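Local coordinates for peptidase M16 domain protein (Alicyclobacillus acidocaldarius subsp. acidocaldarius DSM 446, PDB 4XEA) that probably cleaves peptides as a metal-dependent peptidase of the M16 (insulinase-like) family, at residues Ala155-His160 and Pro231-Thr236; Val255-Ala260 and Glu412-Val417. One frame throughout, in Å; residues are numbered along the deposited sequence.

Contact 1: Ala155-His160 and Pro231-Thr236; sequences AMYHEH and PEEPPT
Pro234 lies over one face of the His158 imidazole, its CG 3.7 Å from the ring centroid and almost on the ring normal, a CH-pi contact. At the edge of that ring, in its plane, His158 NE2 donates to Thr236 O (3.0 Å), although the N-H points rather off line (137°). The carboxylate of Glu233 comes up to the edge of the Tyr157 ring, Tyr157 CD1 to Glu233 CD 3.8 Å, the two planes turned 60° apart. The chain of Glu233, with CG anti to the backbone N (chi1 176°) and a bend at chi2, carries the carboxylate to three successive backbone amides just beyond helix 144-156. Glu233 OE2 takes His158 N at 2.7 Å through its syn lone pair; Glu233 OE1 accepts both Glu159 N (3.0 Å) and His160 N (2.9 Å), the latter from outside the carboxylate plane. Lys258 adds a salt bridge to Glu233 OE2, so both oxygens are gripped and the group cannot easily turn. An alanine in place of Glu233 would probably leave the three amides without their acceptor and Lys258 without its carboxylate mate. One carboxylate accepting from consecutive amides just past a helix C-terminus thus ties the loop after helix 144-156 to the one between strands 227-229 and 241-246.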
loop_
_atom_site.group_PDB
_atom_site.type_symbol
_atom_site.label_atom_id
_atom_site.label_comp_id
_atom_site.label_asym_id
_atom_site.label_seq_id
_atom_site.Cartn_x
_atom_site.Cartn_y
_atom_site.Cartn_z
ATOM N N ALA A 155 -6.598 17.640 22.157
ATOM C CA ALA A 155 -7.847 17.733 22.918
ATOM C C ALA A 155 -7.926 16.605 23.985
ATOM O O ALA A 155 -8.324 16.829 25.146
ATOM C CB ALA A 155 -9.040 17.693 21.952
HETATM N N MSE A 156 -7.527 15.402 23.593
HETATM C CA MSE A 156 -7.640 14.236 24.444
HETATM C C MSE A 156 -6.697 14.239 25.667
HETATM O O MSE A 156 -7.123 13.885 26.772
HETATM C CB MSE A 156 -7.440 12.974 23.602
HETATM C CG MSE A 156 -7.484 11.668 24.328
HETATM SE SE MSE A 156 -7.446 10.109 23.150
HETATM C CE MSE A 156 -9.094 10.301 22.360
ATOM N N TYR A 157 -5.446 14.644 25.451
ATOM C CA TYR A 157 -4.382 14.458 26.422
ATOM C C TYR A 157 -4.035 15.784 27.097
ATOM O O TYR A 157 -3.829 16.801 26.446
ATOM C CB TYR A 157 -3.138 13.754 25.769
ATOM C CG TYR A 157 -3.375 12.317 25.531
ATOM C CD1 TYR A 157 -3.238 11.380 26.562
ATOM C CD2 TYR A 157 -3.818 11.856 24.286
ATOM C CE1 TYR A 157 -3.482 10.000 26.348
ATOM C CE2 TYR A 157 -4.061 10.495 24.071
ATOM C CZ TYR A 157 -3.935 9.590 25.098
ATOM O OH TYR A 157 -4.236 8.300 24.846
ATOM N N HIS A 158 -3.979 15.770 28.432
ATOM C CA HIS A 158 -3.593 16.933 29.193
ATOM C C HIS A 158 -2.079 17.177 29.199
ATOM O O HIS A 158 -1.652 18.323 29.096
ATOM C CB HIS A 158 -4.021 16.807 30.668
ATOM C CG HIS A 158 -5.501 16.723 30.877
ATOM N ND1 HIS A 158 -6.205 17.663 31.600
ATOM C CD2 HIS A 158 -6.396 15.780 30.512
ATOM C CE1 HIS A 158 -7.483 17.324 31.616
ATOM N NE2 HIS A 158 -7.624 16.198 30.942
ATOM N N GLU A 159 -1.313 16.123 29.452
ATOM C CA GLU A 159 0.129 16.240 29.767
ATOM C C GLU A 159 0.995 15.169 29.088
ATOM O O GLU A 159 2.180 15.385 28.920
ATOM C CB GLU A 159 0.400 16.020 31.275
ATOM C CG GLU A 159 -0.217 16.918 32.242
ATOM C CD GLU A 159 -0.629 16.173 33.549
ATOM O OE1 GLU A 159 0.258 15.661 34.299
ATOM O OE2 GLU A 159 -1.865 16.150 33.819
ATOM N N HIS A 160 0.434 13.994 28.792
ATOM C CA HIS A 160 1.184 12.899 28.201
ATOM C C HIS A 160 1.925 13.368 26.912
ATOM O O HIS A 160 1.338 14.093 26.106
ATOM C CB HIS A 160 0.262 11.723 27.879
ATOM C CG HIS A 160 0.991 10.437 27.623
ATOM N ND1 HIS A 160 1.773 10.232 26.506
ATOM C CD2 HIS A 160 1.110 9.315 28.381
ATOM C CE1 HIS A 160 2.318 9.030 26.568
ATOM N NE2 HIS A 160 1.935 8.452 27.694
ATOM N N PRO A 231 3.795 11.163 33.199
ATOM C CA PRO A 231 2.882 11.885 34.104
ATOM C C PRO A 231 1.615 11.102 34.448
ATOM O O PRO A 231 1.239 10.153 33.768
ATOM C CB PRO A 231 2.538 13.160 33.316
ATOM C CG PRO A 231 2.543 12.668 31.846
ATOM C CD PRO A 231 3.678 11.626 31.791
ATOM N N GLU A 232 0.937 11.533 35.507
ATOM C CA GLU A 232 -0.392 11.001 35.839
ATOM C C GLU A 232 -1.511 11.616 34.987
ATOM O O GLU A 232 -2.226 12.506 35.400
ATOM C CB GLU A 232 -0.677 11.242 37.345
ATOM C CG GLU A 232 0.324 10.470 38.207
ATOM C CD GLU A 232 0.147 10.647 39.723
ATOM O OE1 GLU A 232 -0.628 11.533 40.158
ATOM O OE2 GLU A 232 0.832 9.908 40.483
ATOM N N GLU A 233 -1.723 11.072 33.834
ATOM C CA GLU A 233 -2.663 11.620 32.909
ATOM C C GLU A 233 -4.123 11.364 33.410
ATOM O O GLU A 233 -4.471 10.226 33.700
ATOM C CB GLU A 233 -2.415 10.946 31.572
ATOM C CG GLU A 233 -3.374 11.319 30.507
ATOM C CD GLU A 233 -3.220 12.786 30.047
ATOM O OE1 GLU A 233 -2.103 13.343 30.111
ATOM O OE2 GLU A 233 -4.246 13.329 29.630
ATOM N N PRO A 234 -4.959 12.415 33.471
ATOM C CA PRO A 234 -6.382 12.186 33.772
ATOM C C PRO A 234 -7.092 11.280 32.793
ATOM O O PRO A 234 -6.728 11.220 31.589
ATOM C CB PRO A 234 -6.994 13.596 33.759
ATOM C CG PRO A 234 -5.857 14.531 34.031
ATOM C CD PRO A 234 -4.667 13.856 33.325
ATOM N N PRO A 235 -8.128 10.553 33.278
ATOM C CA PRO A 235 -8.823 9.652 32.371
ATOM C C PRO A 235 -9.818 10.357 31.428
ATOM O O PRO A 235 -10.312 9.737 30.504
ATOM C CB PRO A 235 -9.573 8.700 33.317
ATOM C CG PRO A 235 -9.891 9.554 34.557
ATOM C CD PRO A 235 -8.559 10.382 34.684
ATOM N N THR A 236 -10.108 11.626 31.687
ATOM C CA THR A 236 -11.028 12.398 30.887
ATOM C C THR A 236 -10.243 13.332 29.944
ATOM O O THR A 236 -9.134 13.752 30.243
ATOM C CB THR A 236 -11.943 13.256 31.776
ATOM O OG1 THR A 236 -11.139 13.981 32.716
ATOM C CG2 THR A 236 -13.030 12.380 32.568
#

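Contact 2: Val255-Ala260 and Glu412-Val417; sequences VGWKEA and EDNMVV
Gly256 and Val416 form a hydrogen-bonded antiparallel pair: Val416 N reaches Gly256 O at 2.8 Å, and Gly256 N returns a bond to Val416 O at 2.9 Å. Two residues on, Lys258 N donates to Asn414 O in the carbonyl plane, and the Asn414 amide closes back with ND2 to Lys258 O (2.9 Å). That last bond is nearly straight (N-H...O 166°) but arrives from above the carbonyl plane. Asn414 CG sits between the backbone N and the carbonyl carbon (chi1 68°), which turns the amide toward strand 252-258; ND2 also donates to His409 O. Asn414 OD1 lies at the edge of the Trp257 ring, in plane, 3.5 Å from Trp257 CD1. Met415 CG and Val255 CG1 both lie over one face of this indole, offset toward the rim, the former in a CH-pi contact 3.9 Å from the five-membered ring centroid. The selenium of Met415, a selenomethionine, stands obliquely at 4.5 Å from the same centroid, a Met-aromatic contact. Val255 and Val417 continue this apolar face side by side, and helix 325-342 covers it through Leu336, Gln333 and Ala329. Main-chain bonds thus set the strand register, and the Asn414 amide prolongs the pairing into the type I turn 412-415.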
loop_
_atom_site.group_PDB
_atom_site.type_symbol
_atom_site.label_atom_id
_atom_site.label_comp_id
_atom_site.label_asym_id
_atom_site.label_seq_id
_atom_site.Cartn_x
_atom_site.Cartn_y
_atom_site.Cartn_z
ATOM N N VAL A 255 -13.593 10.849 15.772
ATOM C CA VAL A 255 -14.067 10.596 17.097
ATOM C C VAL A 255 -13.071 9.638 17.760
ATOM O O VAL A 255 -12.666 8.611 17.148
ATOM C CB VAL A 255 -15.457 9.954 17.104
ATOM C CG1 VAL A 255 -15.964 9.837 18.572
ATOM C CG2 VAL A 255 -16.457 10.763 16.244
ATOM N N GLY A 256 -12.644 9.987 18.971
ATOM C CA GLY A 256 -11.729 9.175 19.708
ATOM C C GLY A 256 -12.141 8.871 21.128
ATOM O O GLY A 256 -12.939 9.581 21.722
ATOM N N TRP A 257 -11.591 7.777 21.659
ATOM C CA TRP A 257 -11.794 7.372 23.052
ATOM C C TRP A 257 -10.450 7.105 23.687
ATOM O O TRP A 257 -9.593 6.455 23.113
ATOM C CB TRP A 257 -12.663 6.131 23.149
ATOM C CG TRP A 257 -14.085 6.374 22.720
ATOM C CD1 TRP A 257 -15.141 6.678 23.513
ATOM C CD2 TRP A 257 -14.593 6.286 21.381
ATOM N NE1 TRP A 257 -16.302 6.760 22.756
ATOM C CE2 TRP A 257 -15.978 6.569 21.439
ATOM C CE3 TRP A 257 -14.006 6.000 20.141
ATOM C CZ2 TRP A 257 -16.792 6.586 20.288
ATOM C CZ3 TRP A 257 -14.788 6.036 19.002
ATOM C CH2 TRP A 257 -16.177 6.321 19.079
ATOM N N LYS A 258 -10.296 7.621 24.897
ATOM C CA LYS A 258 -9.044 7.622 25.624
ATOM C C LYS A 258 -9.024 6.434 26.613
ATOM O O LYS A 258 -9.874 6.384 27.508
ATOM C CB LYS A 258 -9.039 8.916 26.453
ATOM C CG LYS A 258 -7.724 9.268 27.157
ATOM C CD LYS A 258 -7.882 10.568 27.909
ATOM C CE LYS A 258 -6.557 11.025 28.384
ATOM N NZ LYS A 258 -6.657 12.251 29.135
ATOM N N GLU A 259 -8.033 5.547 26.516
ATOM C CA GLU A 259 -7.796 4.572 27.581
ATOM C C GLU A 259 -7.286 5.279 28.845
ATOM O O GLU A 259 -6.489 6.235 28.754
ATOM C CB GLU A 259 -6.778 3.495 27.203
ATOM C CG GLU A 259 -7.125 2.612 26.029
ATOM C CD GLU A 259 -8.147 1.522 26.361
ATOM O OE1 GLU A 259 -8.561 1.359 27.543
ATOM O OE2 GLU A 259 -8.517 0.813 25.399
ATOM N N ALA A 260 -7.686 4.781 30.013
ATOM C CA ALA A 260 -7.221 5.349 31.284
ATOM C C ALA A 260 -5.712 5.125 31.482
ATOM O O ALA A 260 -5.056 5.886 32.199
ATOM C CB ALA A 260 -8.020 4.724 32.498
ATOM N N GLU A 412 -19.022 7.611 26.901
ATOM C CA GLU A 412 -19.227 9.014 26.547
ATOM C C GLU A 412 -18.266 9.962 27.247
ATOM O O GLU A 412 -17.849 10.970 26.681
ATOM C CB GLU A 412 -20.673 9.412 26.859
ATOM C CG GLU A 412 -21.609 8.701 25.898
ATOM C CD GLU A 412 -22.888 9.450 25.695
ATOM O OE1 GLU A 412 -23.724 9.384 26.614
ATOM O OE2 GLU A 412 -23.019 10.095 24.619
ATOM N N ASP A 413 -17.872 9.637 28.460
ATOM C CA ASP A 413 -17.064 10.565 29.250
ATOM C C ASP A 413 -15.558 10.514 28.902
ATOM O O ASP A 413 -14.809 11.400 29.324
ATOM C CB ASP A 413 -17.278 10.344 30.740
ATOM C CG ASP A 413 -17.197 8.886 31.109
ATOM O OD1 ASP A 413 -18.259 8.271 31.333
ATOM O OD2 ASP A 413 -16.095 8.345 31.131
ATOM N N ASN A 414 -15.119 9.539 28.114
ATOM C CA ASN A 414 -13.715 9.535 27.673
ATOM C C ASN A 414 -13.564 9.804 26.175
ATOM O O ASN A 414 -12.541 9.439 25.557
ATOM C CB ASN A 414 -12.997 8.218 28.080
ATOM C CG ASN A 414 -13.539 6.999 27.318
ATOM O OD1 ASN A 414 -14.728 6.962 26.991
ATOM N ND2 ASN A 414 -12.682 5.964 27.095
HETATM N N MSE A 415 -14.570 10.453 25.605
HETATM C CA MSE A 415 -14.720 10.585 24.174
HETATM C C MSE A 415 -14.435 12.016 23.742
HETATM O O MSE A 415 -14.753 12.935 24.440
HETATM C CB MSE A 415 -16.144 10.178 23.744
HETATM C CG MSE A 415 -16.413 10.254 22.285
HETATM SE SE MSE A 415 -18.227 9.897 21.761
HETATM C CE MSE A 415 -19.187 11.356 22.689
ATOM N N VAL A 416 -13.796 12.159 22.574
ATOM C CA VAL A 416 -13.499 13.444 21.976
ATOM C C VAL A 416 -14.091 13.390 20.586
ATOM O O VAL A 416 -13.933 12.377 19.853
ATOM C CB VAL A 416 -11.978 13.710 21.839
ATOM C CG1 VAL A 416 -11.743 15.062 21.156
ATOM C CG2 VAL A 416 -11.333 13.663 23.195
ATOM N N VAL A 417 -14.812 14.426 20.216
ATOM C CA VAL A 417 -15.371 14.504 18.853
ATOM C C VAL A 417 -14.744 15.729 18.216
ATOM O O VAL A 417 -14.917 16.838 18.746
ATOM C CB VAL A 417 -16.904 14.659 18.816
ATOM C CG1 VAL A 417 -17.474 14.589 17.375
ATOM C CG2 VAL A 417 -17.601 13.631 19.669
#

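Contact 2 is buried and lies in the five-stranded mixed sheet, whereas contact 1 is only partly buried, joining a helix end and the loop after it to another loop beside that sheet. Their centres are 11 Å apart and they touch directly. The extended side chain of Lys258 leaves strand 252-258 on the side away from the indole and ends among contact 1's acceptors, where besides Glu233 it meets the carbonyl oxygens of Met156, Pro234 and Thr236. Met156, also selenomethionine, packs its CE on the backbone of Gly256, where no side chain intervenes. Charge and carbonyl groups thus dominate the loop contact, backbone pairing and apolar packing the strand contact, and helix 144-156 leans on Val416.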